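Local coordinates for elongation factor G (Thermus thermophilus, PDB 2DY1), which binds GTP and magnesium and probably acts as a GTPase that drives the translocation step of protein synthesis, at residues V15-S20 with G110-T115. Sequence-based numbering, arbitrary orientation.
Sequences VGHAGS and GVQVGT. With GTP (guanosine-5'-triphosphate), chain C.
H17, in the P-loop that runs from strand 9-16 of this GTPase domain, reaches across to Q112 and G114 at the start of helix 113-124. Its CB lies 3.4 Å from Q112 OE1, with T115 OG1 a farther neighbour. CG is anti to the backbone N (chi1 -163°), which sets the imidazole against the first turn of the helix. H17 CG meets Q112 CB and Q112 OE1, each at 3.5 Å. At ND1, G114 N donates from within the ring plane at 3.0 Å, though bent at hydrogen (139°); H17 CE1 also nears G114 N. A side chain on G114 would run into this same ND1. Q112 CB, from the N-cap residue, lies over one face of the ring, 3.6 Å from its centroid, in a CH-pi contact. The Q112 amide is tilted 30° to the ring; Q112 NE2 lies 3.4 Å from H17 CD2 and 3.6 Å from H17 NE2. An alanine at H17 is likely to leave G114 N without its acceptor and Q112 without the ring it packs on. On the loop's far side, G19 N donates to GTP O3B. Two waters complete the join: one links H17 N to T115 OG1, and the other donates to both A18 O and, at 2.7 Å, Q112 OE1.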
ATOM      1  N   VAL A  15      -0.794  14.192   4.698  1.00  8.52           N
ATOM      2  CA  VAL A  15      -1.108  13.334   3.560  1.00  7.48           C
ATOM      3  C   VAL A  15      -1.822  14.136   2.495  1.00  7.95           C
ATOM      4  O   VAL A  15      -2.191  15.288   2.722  1.00 10.56           O
ATOM      5  CB  VAL A  15      -2.015  12.171   3.997  1.00  7.36           C
ATOM      6  CG1 VAL A  15      -1.248  11.258   4.963  1.00 10.76           C
ATOM      7  CG2 VAL A  15      -3.279  12.709   4.729  1.00 10.16           C
ATOM      8  N   GLY A  16      -1.992  13.532   1.331  1.00  9.15           N
ATOM      9  CA  GLY A  16      -2.678  14.232   0.252  1.00  9.60           C
ATOM     10  C   GLY A  16      -2.171  13.737  -1.092  1.00 10.76           C
ATOM     11  O   GLY A  16      -1.172  13.038  -1.161  1.00 12.70           O
ATOM     12  N   HIS A  17      -2.864  14.100  -2.157  1.00 10.70           N
ATOM     13  CA  HIS A  17      -2.476  13.677  -3.490  1.00 13.37           C
ATOM     14  C   HIS A  17      -1.072  14.113  -3.829  1.00 12.73           C
ATOM     15  O   HIS A  17      -0.574  15.136  -3.352  1.00 11.84           O
ATOM     16  CB  HIS A  17      -3.430  14.284  -4.519  1.00 13.74           C
ATOM     17  CG  HIS A  17      -3.384  13.620  -5.859  1.00 17.09           C
ATOM     18  ND1 HIS A  17      -4.123  12.495  -6.160  1.00 20.78           N
ATOM     19  CD2 HIS A  17      -2.691  13.928  -6.980  1.00 21.71           C
ATOM     20  CE1 HIS A  17      -3.885  12.137  -7.409  1.00 23.10           C
ATOM     21  NE2 HIS A  17      -3.020  12.990  -7.929  1.00 20.05           N
ATOM     22  N   ALA A  18      -0.447  13.341  -4.708  1.00 13.09           N
ATOM     23  CA  ALA A  18       0.892  13.646  -5.149  1.00 14.00           C
ATOM     24  C   ALA A  18       0.988  15.084  -5.656  1.00 13.50           C
ATOM     25  O   ALA A  18       0.156  15.533  -6.450  1.00 13.82           O
ATOM     26  CB  ALA A  18       1.290  12.670  -6.254  1.00 12.94           C
ATOM     27  N   GLY A  19       2.007  15.802  -5.203  1.00 11.74           N
ATOM     28  CA  GLY A  19       2.246  17.164  -5.641  1.00 11.08           C
ATOM     29  C   GLY A  19       1.390  18.247  -5.015  1.00 12.62           C
ATOM     30  O   GLY A  19       1.397  19.384  -5.487  1.00 20.42           O
ATOM     31  N   SER A  20       0.648  17.905  -3.962  1.00 11.89           N
ATOM     32  CA  SER A  20      -0.217  18.873  -3.291  1.00 10.23           C
ATOM     33  C   SER A  20       0.541  19.860  -2.387  1.00 18.83           C
ATOM     34  O   SER A  20      -0.078  20.687  -1.726  1.00 21.66           O
ATOM     35  CB  SER A  20      -1.312  18.130  -2.506  1.00 12.10           C
ATOM     36  OG  SER A  20      -0.754  17.206  -1.588  1.00 12.67           O
ATOM     37  N   GLY A 110      -8.289  20.565  -6.288  1.00 17.52           N
ATOM     38  CA  GLY A 110      -9.365  20.159  -5.404  1.00 18.83           C
ATOM     39  C   GLY A 110      -9.103  18.751  -4.900  1.00 20.00           C
ATOM     40  O   GLY A 110      -7.964  18.277  -4.944  1.00 17.67           O
ATOM     41  N   VAL A 111     -10.141  18.087  -4.413  1.00 18.61           N
ATOM     42  CA  VAL A 111     -10.003  16.719  -3.919  1.00 18.89           C
ATOM     43  C   VAL A 111      -9.707  15.774  -5.087  1.00 20.93           C
ATOM     44  O   VAL A 111     -10.462  15.714  -6.061  1.00 20.19           O
ATOM     45  CB  VAL A 111     -11.294  16.271  -3.196  1.00 23.81           C
ATOM     46  CG1 VAL A 111     -11.182  14.809  -2.757  1.00 20.97           C
ATOM     47  CG2 VAL A 111     -11.542  17.177  -2.002  1.00 25.84           C
ATOM     48  N   GLN A 112      -8.593  15.054  -4.992  1.00 17.02           N
ATOM     49  CA  GLN A 112      -8.200  14.111  -6.029  1.00 14.95           C
ATOM     50  C   GLN A 112      -8.294  12.693  -5.481  1.00 17.95           C
ATOM     51  O   GLN A 112      -8.594  12.495  -4.303  1.00 18.00           O
ATOM     52  CB  GLN A 112      -6.779  14.429  -6.507  1.00 16.52           C
ATOM     53  CG  GLN A 112      -6.680  15.798  -7.195  1.00 19.27           C
ATOM     54  CD  GLN A 112      -5.259  16.274  -7.411  1.00 26.96           C
ATOM     55  OE1 GLN A 112      -4.616  16.813  -6.499  1.00 24.00           O
ATOM     56  NE2 GLN A 112      -4.751  16.072  -8.619  1.00 22.26           N
ATOM     57  N   VAL A 113      -8.068  11.703  -6.335  1.00 22.71           N
ATOM     58  CA  VAL A 113      -8.162  10.324  -5.885  1.00 24.65           C
ATOM     59  C   VAL A 113      -7.240  10.055  -4.701  1.00 21.85           C
ATOM     60  O   VAL A 113      -7.641   9.393  -3.742  1.00 22.15           O
ATOM     61  CB  VAL A 113      -7.847   9.346  -7.028  1.00 31.23           C
ATOM     62  CG1 VAL A 113      -7.844   7.916  -6.509  1.00 34.68           C
ATOM     63  CG2 VAL A 113      -8.908   9.491  -8.112  1.00 32.92           C
ATOM     64  N   GLY A 114      -6.022  10.590  -4.751  1.00 20.06           N
ATOM     65  CA  GLY A 114      -5.084  10.376  -3.657  1.00 17.15           C
ATOM     66  C   GLY A 114      -5.522  11.030  -2.360  1.00 19.17           C
ATOM     67  O   GLY A 114      -5.154  10.585  -1.264  1.00 20.74           O
ATOM     68  N   THR A 115      -6.301  12.104  -2.482  1.00 16.94           N
ATOM     69  CA  THR A 115      -6.818  12.829  -1.332  1.00 18.72           C
ATOM     70  C   THR A 115      -7.845  11.915  -0.662  1.00 18.62           C
ATOM     71  O   THR A 115      -7.815  11.717   0.547  1.00 18.54           O
ATOM     72  CB  THR A 115      -7.549  14.125  -1.766  1.00 19.09           C
ATOM     73  OG1 THR A 115      -6.780  14.810  -2.764  1.00 18.40           O
ATOM     74  CG2 THR A 115      -7.750  15.038  -0.574  1.00 22.04           C
TER
HETATM   75  PG  GTP C 700       4.509  14.169  -3.171  1.00 10.86           P
HETATM   76  O1G GTP C 700       5.118  13.651  -4.565  1.00 13.18           O
HETATM   77  O2G GTP C 700       5.568  13.890  -1.998  1.00 10.80           O
HETATM   78  O3G GTP C 700       3.177  13.596  -2.872  1.00 14.90           O
HETATM   79  O3B GTP C 700       4.445  15.762  -3.403  1.00  9.77           O
HETATM   80  PB  GTP C 700       4.267  16.852  -2.240  1.00 11.27           P
HETATM   81  O1B GTP C 700       2.843  16.882  -1.831  1.00 11.91           O
HETATM   82  O2B GTP C 700       5.282  16.625  -1.183  1.00  8.00           O
HETATM   83  O3A GTP C 700       4.515  18.219  -3.041  1.00 13.85           O
HETATM   84  PA  GTP C 700       5.932  18.965  -3.133  1.00 14.91           P
HETATM   85  O1A GTP C 700       6.182  19.681  -1.862  1.00 14.79           O
HETATM   86  O2A GTP C 700       6.949  18.002  -3.618  1.00 15.16           O
HETATM   87  O5' GTP C 700       5.670  20.076  -4.264  1.00 13.65           O
HETATM   88  C5' GTP C 700       5.574  19.656  -5.626  1.00 14.65           C
HETATM   89  C4' GTP C 700       5.699  20.864  -6.552  1.00 19.65           C
HETATM   90  O4' GTP C 700       4.725  21.822  -6.108  1.00 15.10           O
HETATM   91  C3' GTP C 700       7.070  21.521  -6.370  1.00 20.18           C
HETATM   92  O3' GTP C 700       7.464  22.129  -7.602  1.00 24.77           O
HETATM   93  C2' GTP C 700       6.791  22.591  -5.316  1.00 19.94           C
HETATM   94  O2' GTP C 700       7.707  23.677  -5.490  1.00 21.94           O
HETATM   95  C1' GTP C 700       5.412  23.043  -5.793  1.00 11.76           C
HETATM   96  N9  GTP C 700       4.650  23.774  -4.755  1.00 14.53           N
HETATM   97  C8  GTP C 700       4.392  23.341  -3.522  1.00 13.98           C
HETATM   98  N7  GTP C 700       3.570  24.193  -2.912  1.00 14.05           N
HETATM   99  C5  GTP C 700       3.304  25.182  -3.761  1.00 13.10           C
HETATM  100  C6  GTP C 700       2.525  26.332  -3.681  1.00 18.90           C
HETATM  101  O6  GTP C 700       1.853  26.591  -2.684  1.00 16.27           O
HETATM  102  N1  GTP C 700       2.485  27.190  -4.788  1.00 16.72           N
HETATM  103  C2  GTP C 700       3.215  26.878  -5.942  1.00 20.68           C
HETATM  104  N2  GTP C 700       3.177  27.688  -6.996  1.00 19.77           N
HETATM  105  N3  GTP C 700       3.951  25.757  -5.982  1.00 17.96           N
HETATM  106  C4  GTP C 700       4.004  24.922  -4.934  1.00 16.38           C
HETATM  107  O   HOH W   1      -4.787  16.367  -2.197  1.00 14.58           O
HETATM  108  O   HOH W   2      -2.059  17.742  -6.115  1.00 22.21           O